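Local coordinates for 14 kDa fatty acid-binding protein (Schistosoma mansoni, PDB 1VYF) that binds long-chain fatty acids such as oleic and arachidonic acid inside a beta-barrel and may transport them in the cytoplasm, at residues 10-24 with 120-134. Residues are numbered along the deposited sequence; the frame is centred on the assembly and turned at random. Where two conformers were deposited one is given.
Sequences WKLSESHNFDAVMSK and VTVGDVTAIRNYKRL. With OLA (oleic acid), chain B.
R129 and F18 meet through two different torsion choices: CG of R129 stands anti to its carbonyl carbon and the chain folds at chi3 (68°), whereas CG of F18 lies opposite its own backbone N (chi1 -167°). The bend at chi3 turns the guanidinium back over the phenyl face, planes 24° apart, with R129 CZ 4.1 Å from the F18 ring centroid, a cation-pi geometry. L12 CD1 sits over the centre of the other guanidinium face, so the group is sandwiched and meets its polar partners at its edge. There R129 NE donates an almost straight bond of 2.7 Å to O2 of the oleic acid, and NH2 makes a weak bond to S15 OG. Y131 OH donates to the same O2 at 2.5 Å, so short that the exact length is doubtful; L12 CD1 also makes a CH-pi contact with the Y131 ring, and R109 NH2 binds the ligand as well.

Strands 10-16 and 125-133 pair antiparallel, the first with the last strand of the fatty-acid-binding-protein barrel. The register slips by one between L12 and E14, where S13 N and E14 N both donate to N130 O: a classic beta bulge. On the face carrying E14 and N130, N130 ND2 reaches E14 OE1 at 2.8 Å, nearly straight. At one end of the pairing R133 CB lies over the six-membered ring of W10, while W10 CH2 sits over the R133 guanidinium, the two planes steeply inclined; the guanidinium is held further by G113 O and S5 O. Past the other end, N17 ND2 bonds T126 O, and V21 of helix 18-24 packs tightly on A127, with CG1 to CB 3.5 Å.

The straight R129 NE bond, with Y131 OH on the same oxygen and the guanidinium packed between the F18 ring and the L12 methyl, is consistent with a polar anchor for the carboxylate, probably favouring the ionised fatty acid.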
loop_
_atom_site.group_PDB
_atom_site.type_symbol
_atom_site.label_atom_id
_atom_site.label_comp_id
_atom_site.label_asym_id
_atom_site.label_seq_id
_atom_site.Cartn_x
_atom_site.Cartn_y
_atom_site.Cartn_z
ATOM N N TRP A 10 -3.897 5.832 -9.724
ATOM C CA TRP A 10 -4.682 4.609 -9.549
ATOM C C TRP A 10 -5.784 4.898 -8.542
ATOM O O TRP A 10 -5.539 5.619 -7.608
ATOM C CB TRP A 10 -3.783 3.469 -9.003
ATOM C CG TRP A 10 -2.661 3.114 -9.910
ATOM C CD1 TRP A 10 -1.409 3.687 -9.940
ATOM C CD2 TRP A 10 -2.655 2.101 -10.917
ATOM N NE1 TRP A 10 -0.651 3.098 -10.917
ATOM C CE2 TRP A 10 -1.395 2.135 -11.543
ATOM C CE3 TRP A 10 -3.594 1.160 -11.359
ATOM C CZ2 TRP A 10 -1.046 1.257 -12.581
ATOM C CZ3 TRP A 10 -3.244 0.290 -12.365
ATOM C CH2 TRP A 10 -1.984 0.350 -12.972
ATOM N N LYS A 11 -6.996 4.388 -8.757
ATOM C CA LYS A 11 -8.069 4.586 -7.799
ATOM C C LYS A 11 -8.618 3.222 -7.384
ATOM O O LYS A 11 -8.844 2.339 -8.214
ATOM C CB LYS A 11 -9.170 5.509 -8.357
ATOM C CG LYS A 11 -10.287 5.836 -7.346
ATOM C CD LYS A 11 -11.378 6.734 -7.963
ATOM C CE LYS A 11 -12.232 7.403 -6.901
ATOM N NZ LYS A 11 -12.747 8.724 -7.388
ATOM N N LEU A 12 -8.796 3.051 -6.080
ATOM C CA LEU A 12 -9.376 1.832 -5.524
ATOM C C LEU A 12 -10.729 1.571 -6.132
ATOM O O LEU A 12 -11.581 2.462 -6.056
ATOM C CB LEU A 12 -9.590 1.939 -4.006
ATOM C CG LEU A 12 -10.094 0.632 -3.359
ATOM C CD1 LEU A 12 -8.969 -0.404 -3.283
ATOM C CD2 LEU A 12 -10.607 0.946 -1.991
ATOM N N SER A 13 -10.894 0.368 -6.690
ATOM C CA SER A 13 -12.168 -0.116 -7.289
ATOM C C SER A 13 -12.886 -1.178 -6.505
ATOM O O SER A 13 -14.131 -1.180 -6.472
ATOM C CB SER A 13 -11.964 -0.593 -8.737
ATOM O OG SER A 13 -11.049 -1.674 -8.870
ATOM N N GLU A 14 -12.133 -2.083 -5.866
ATOM C CA GLU A 14 -12.712 -3.160 -5.069
ATOM C C GLU A 14 -11.825 -3.582 -3.918
ATOM O O GLU A 14 -10.591 -3.617 -4.055
ATOM C CB GLU A 14 -12.922 -4.437 -5.871
ATOM C CG GLU A 14 -13.402 -4.314 -7.281
ATOM C CD GLU A 14 -13.261 -5.651 -7.955
ATOM O OE1 GLU A 14 -12.169 -5.957 -8.491
ATOM O OE2 GLU A 14 -14.228 -6.428 -7.847
ATOM N N SER A 15 -12.467 -4.001 -2.836
ATOM C CA SER A 15 -11.772 -4.459 -1.655
ATOM C C SER A 15 -12.426 -5.753 -1.143
ATOM O O SER A 15 -13.641 -5.804 -0.979
ATOM C CB SER A 15 -11.853 -3.389 -0.592
ATOM O OG SER A 15 -11.020 -3.720 0.477
ATOM N N HIS A 16 -11.625 -6.762 -0.868
ATOM C CA HIS A 16 -12.084 -8.058 -0.372
ATOM C C HIS A 16 -11.363 -8.470 0.900
ATOM O O HIS A 16 -10.134 -8.546 0.946
ATOM C CB HIS A 16 -11.830 -9.133 -1.457
ATOM C CG HIS A 16 -12.118 -10.543 -1.018
ATOM N ND1 HIS A 16 -13.366 -11.122 -1.134
ATOM C CD2 HIS A 16 -11.315 -11.493 -0.482
ATOM C CE1 HIS A 16 -13.317 -12.365 -0.690
ATOM N NE2 HIS A 16 -12.091 -12.609 -0.266
ATOM N N ASN A 17 -12.136 -8.720 1.947
ATOM C CA ASN A 17 -11.599 -9.184 3.238
ATOM C C ASN A 17 -10.717 -8.204 4.028
ATOM O O ASN A 17 -9.923 -8.640 4.870
ATOM C CB ASN A 17 -10.894 -10.548 3.090
ATOM C CG ASN A 17 -10.942 -11.385 4.382
ATOM O OD1 ASN A 17 -11.953 -11.383 5.070
ATOM N ND2 ASN A 17 -9.857 -12.075 4.707
ATOM N N PHE A 18 -10.866 -6.912 3.776
ATOM C CA PHE A 18 -9.985 -5.916 4.388
ATOM C C PHE A 18 -10.276 -5.705 5.876
ATOM O O PHE A 18 -9.342 -5.458 6.642
ATOM C CB PHE A 18 -10.076 -4.591 3.631
ATOM C CG PHE A 18 -8.978 -3.571 3.965
ATOM C CD1 PHE A 18 -7.633 -3.919 3.996
ATOM C CD2 PHE A 18 -9.313 -2.270 4.222
ATOM C CE1 PHE A 18 -6.642 -2.965 4.281
ATOM C CE2 PHE A 18 -8.324 -1.312 4.510
ATOM C CZ PHE A 18 -6.980 -1.687 4.527
ATOM N N ASP A 19 -11.530 -5.824 6.303
ATOM C CA ASP A 19 -11.798 -5.675 7.732
ATOM C C ASP A 19 -11.090 -6.724 8.593
ATOM O O ASP A 19 -10.654 -6.419 9.704
ATOM C CB ASP A 19 -13.274 -5.634 8.050
ATOM C CG ASP A 19 -13.533 -5.153 9.475
ATOM O OD1 ASP A 19 -13.350 -3.942 9.713
ATOM O OD2 ASP A 19 -13.894 -5.922 10.414
ATOM N N ALA A 20 -10.961 -7.946 8.091
ATOM C CA ALA A 20 -10.224 -8.995 8.805
ATOM C C ALA A 20 -8.765 -8.572 9.070
ATOM O O ALA A 20 -8.168 -8.955 10.097
ATOM C CB ALA A 20 -10.247 -10.289 8.010
ATOM N N VAL A 21 -8.171 -7.801 8.168
ATOM C CA VAL A 21 -6.756 -7.452 8.376
ATOM C C VAL A 21 -6.606 -6.268 9.281
ATOM O O VAL A 21 -5.705 -6.260 10.112
ATOM C CB VAL A 21 -5.836 -7.289 7.107
ATOM C CG1 VAL A 21 -6.240 -8.129 5.934
ATOM C CG2 VAL A 21 -5.529 -5.823 6.772
ATOM N N MET A 22 -7.477 -5.279 9.203
ATOM C CA MET A 22 -7.269 -4.179 10.153
ATOM C C MET A 22 -7.689 -4.513 11.542
ATOM O O MET A 22 -7.225 -3.894 12.457
ATOM C CB MET A 22 -7.736 -2.804 9.715
ATOM C CG MET A 22 -8.592 -2.779 8.623
ATOM S SD MET A 22 -10.083 -3.041 9.350
ATOM C CE MET A 22 -11.008 -1.779 8.143
ATOM N N SER A 23 -8.669 -5.399 11.644
ATOM C CA SER A 23 -9.135 -5.889 12.919
ATOM C C SER A 23 -7.964 -6.578 13.609
ATOM O O SER A 23 -7.680 -6.326 14.795
ATOM C CB SER A 23 -10.301 -6.859 12.705
ATOM O OG SER A 23 -10.906 -7.143 13.953
ATOM N N LYS A 24 -7.283 -7.433 12.854
ATOM C CA LYS A 24 -6.095 -8.140 13.328
ATOM C C LYS A 24 -4.946 -7.205 13.729
ATOM O O LYS A 24 -4.253 -7.459 14.712
ATOM C CB LYS A 24 -5.636 -9.148 12.268
ATOM C CG LYS A 24 -4.414 -9.970 12.669
ATOM C CD LYS A 24 -4.264 -11.203 11.800
ATOM C CE LYS A 24 -3.116 -12.090 12.281
ATOM N NZ LYS A 24 -3.553 -12.973 13.394
ATOM N N VAL A 120 -2.703 -7.862 0.793
ATOM C CA VAL A 120 -2.239 -7.458 2.133
ATOM C C VAL A 120 -2.358 -8.655 3.066
ATOM O O VAL A 120 -3.445 -9.185 3.264
ATOM C CB VAL A 120 -3.074 -6.307 2.669
ATOM C CG1 VAL A 120 -2.570 -5.835 4.067
ATOM C CG2 VAL A 120 -3.089 -5.153 1.665
ATOM N N THR A 121 -1.250 -9.080 3.676
ATOM C CA THR A 121 -1.271 -10.278 4.522
ATOM C C THR A 121 -0.683 -9.953 5.889
ATOM O O THR A 121 0.315 -9.266 5.961
ATOM C CB THR A 121 -0.471 -11.434 3.866
ATOM O OG1 THR A 121 0.881 -11.033 3.556
ATOM C CG2 THR A 121 -0.990 -11.715 2.542
ATOM N N VAL A 122 -1.371 -10.371 6.948
ATOM C CA VAL A 122 -0.909 -10.226 8.334
ATOM C C VAL A 122 -1.093 -11.634 8.939
ATOM O O VAL A 122 -2.215 -12.037 9.218
ATOM C CB VAL A 122 -1.747 -9.202 9.102
ATOM C CG1 VAL A 122 -1.233 -9.061 10.540
ATOM C CG2 VAL A 122 -1.762 -7.810 8.368
ATOM N N GLY A 123 -0.005 -12.379 9.073
ATOM C CA GLY A 123 -0.054 -13.754 9.543
ATOM C C GLY A 123 -0.793 -14.628 8.551
ATOM O O GLY A 123 -0.389 -14.706 7.390
ATOM N N ASP A 124 -1.910 -15.216 8.997
ATOM C CA ASP A 124 -2.714 -16.139 8.177
ATOM C C ASP A 124 -3.908 -15.432 7.507
ATOM O O ASP A 124 -4.625 -16.065 6.754
ATOM C CB ASP A 124 -3.185 -17.393 8.985
ATOM C CG ASP A 124 -4.166 -17.067 10.126
ATOM O OD1 ASP A 124 -4.193 -17.822 11.131
ATOM O OD2 ASP A 124 -4.965 -16.109 10.120
ATOM N N VAL A 125 -4.096 -14.132 7.745
ATOM C CA VAL A 125 -5.223 -13.369 7.149
ATOM C C VAL A 125 -4.757 -12.597 5.887
ATOM O O VAL A 125 -3.669 -11.977 5.870
ATOM C CB VAL A 125 -5.803 -12.390 8.186
ATOM C CG1 VAL A 125 -7.013 -11.699 7.693
ATOM C CG2 VAL A 125 -6.122 -13.125 9.508
ATOM N N THR A 126 -5.572 -12.635 4.829
ATOM C CA THR A 126 -5.239 -11.974 3.564
ATOM C C THR A 126 -6.417 -11.147 3.028
ATOM O O THR A 126 -7.558 -11.611 3.017
ATOM C CB THR A 126 -4.753 -12.998 2.488
ATOM O OG1 THR A 126 -3.495 -13.592 2.892
ATOM C CG2 THR A 126 -4.366 -12.281 1.227
ATOM N N ALA A 127 -6.116 -9.931 2.598
ATOM C CA ALA A 127 -7.049 -9.077 1.889
ATOM C C ALA A 127 -6.530 -8.777 0.491
ATOM O O ALA A 127 -5.349 -8.750 0.253
ATOM C CB ALA A 127 -7.327 -7.822 2.656
ATOM N N ILE A 128 -7.438 -8.603 -0.470
ATOM C CA ILE A 128 -7.040 -8.196 -1.820
ATOM C C ILE A 128 -7.798 -6.927 -2.197
ATOM O O ILE A 128 -9.021 -6.865 -2.074
ATOM C CB ILE A 128 -7.344 -9.335 -2.859
ATOM C CG1 ILE A 128 -6.590 -10.609 -2.513
ATOM C CG2 ILE A 128 -7.053 -8.880 -4.321
ATOM C CD1 ILE A 128 -6.933 -11.777 -3.400
ATOM N N ARG A 129 -7.067 -5.916 -2.653
ATOM C CA ARG A 129 -7.628 -4.651 -3.083
ATOM C C ARG A 129 -7.168 -4.315 -4.491
ATOM O O ARG A 129 -5.976 -4.222 -4.766
ATOM C CB ARG A 129 -7.214 -3.549 -2.125
ATOM C CG ARG A 129 -7.853 -3.708 -0.763
ATOM C CD ARG A 129 -7.060 -3.082 0.350
ATOM N NE ARG A 129 -7.012 -1.623 0.309
ATOM C CZ ARG A 129 -8.036 -0.828 0.594
ATOM N NH1 ARG A 129 -7.858 0.470 0.564
ATOM N NH2 ARG A 129 -9.228 -1.321 0.953
ATOM N N ASN A 130 -8.137 -4.167 -5.387
ATOM C CA ASN A 130 -7.875 -3.874 -6.796
ATOM C C ASN A 130 -8.009 -2.377 -7.051
ATOM O O ASN A 130 -8.977 -1.744 -6.626
ATOM C CB ASN A 130 -8.873 -4.627 -7.702
ATOM C CG ASN A 130 -8.502 -6.086 -7.898
ATOM O OD1 ASN A 130 -7.321 -6.482 -7.786
ATOM N ND2 ASN A 130 -9.514 -6.915 -8.104
ATOM N N TYR A 131 -7.039 -1.820 -7.761
ATOM C CA TYR A 131 -7.038 -0.426 -8.188
ATOM C C TYR A 131 -7.075 -0.396 -9.715
ATOM O O TYR A 131 -6.472 -1.234 -10.358
ATOM C CB TYR A 131 -5.740 0.266 -7.743
ATOM C CG TYR A 131 -5.614 0.500 -6.266
ATOM C CD1 TYR A 131 -5.361 -0.576 -5.385
ATOM C CD2 TYR A 131 -5.761 1.790 -5.723
ATOM C CE1 TYR A 131 -5.202 -0.362 -4.017
ATOM C CE2 TYR A 131 -5.636 2.009 -4.334
ATOM C CZ TYR A 131 -5.372 0.943 -3.498
ATOM O OH TYR A 131 -5.245 1.216 -2.165
ATOM N N LYS A 132 -7.822 0.554 -10.278
ATOM C CA LYS A 132 -7.859 0.813 -11.710
ATOM C C LYS A 132 -6.989 1.993 -12.024
ATOM O O LYS A 132 -6.941 2.986 -11.284
ATOM C CB LYS A 132 -9.297 1.092 -12.194
ATOM C CG LYS A 132 -10.272 -0.002 -11.804
ATOM C CD LYS A 132 -11.588 0.023 -12.629
ATOM C CE LYS A 132 -12.528 1.129 -12.199
ATOM N NZ LYS A 132 -13.133 1.859 -13.379
ATOM N N ARG A 133 -6.309 1.910 -13.152
ATOM C CA ARG A 133 -5.435 2.990 -13.618
ATOM C C ARG A 133 -6.338 4.146 -14.093
ATOM O O ARG A 133 -7.285 3.928 -14.827
ATOM C CB ARG A 133 -4.560 2.464 -14.770
ATOM C CG ARG A 133 -3.656 3.475 -15.422
ATOM C CD ARG A 133 -3.048 2.959 -16.725
ATOM N NE ARG A 133 -2.301 1.714 -16.578
ATOM C CZ ARG A 133 -1.029 1.631 -16.175
ATOM N NH1 ARG A 133 -0.364 2.722 -15.810
ATOM N NH2 ARG A 133 -0.416 0.447 -16.106
ATOM N N LEU A 134 -6.038 5.357 -13.673
ATOM C CA LEU A 134 -6.786 6.518 -14.106
ATOM C C LEU A 134 -6.264 7.129 -15.419
ATOM O O LEU A 134 -5.076 7.047 -15.770
ATOM C CB LEU A 134 -6.821 7.594 -13.025
ATOM C CG LEU A 134 -7.636 7.284 -11.778
ATOM C CD1 LEU A 134 -7.426 8.367 -10.766
ATOM C CD2 LEU A 134 -9.137 7.152 -12.046
HETATM C C1 OLA B . -3.537 -0.515 0.111
HETATM O O1 OLA B . -2.663 0.100 -0.481
HETATM O O2 OLA B . -4.711 -0.565 -0.500
HETATM C C2 OLA B . -3.382 -1.272 1.431
HETATM C C3 OLA B . -2.384 -0.757 2.481
HETATM C C4 OLA B . -2.996 -0.667 3.906
HETATM C C5 OLA B . -2.329 -1.508 5.003
HETATM C C6 OLA B . -3.252 -1.791 6.197
HETATM C C7 OLA B . -3.275 -0.713 7.273
HETATM C C8 OLA B . -4.326 0.365 7.022
HETATM C C9 OLA B . -5.293 0.505 8.174
HETATM C C10 OLA B . -6.365 1.310 8.133
HETATM C C11 OLA B . -6.741 2.157 6.934
HETATM C C12 OLA B . -7.157 3.574 7.337
HETATM C C13 OLA B . -7.845 4.347 6.203
HETATM C C14 OLA B . -6.915 4.781 5.064
HETATM C C15 OLA B . -6.894 3.796 3.888
HETATM C C16 OLA B . -5.655 3.994 3.006
HETATM C C17 OLA B . -4.815 2.720 2.860
HETATM C C18 OLA B . -5.286 1.929 1.665
HETATM O O HOH W 1 -2.950 -15.082 12.086
#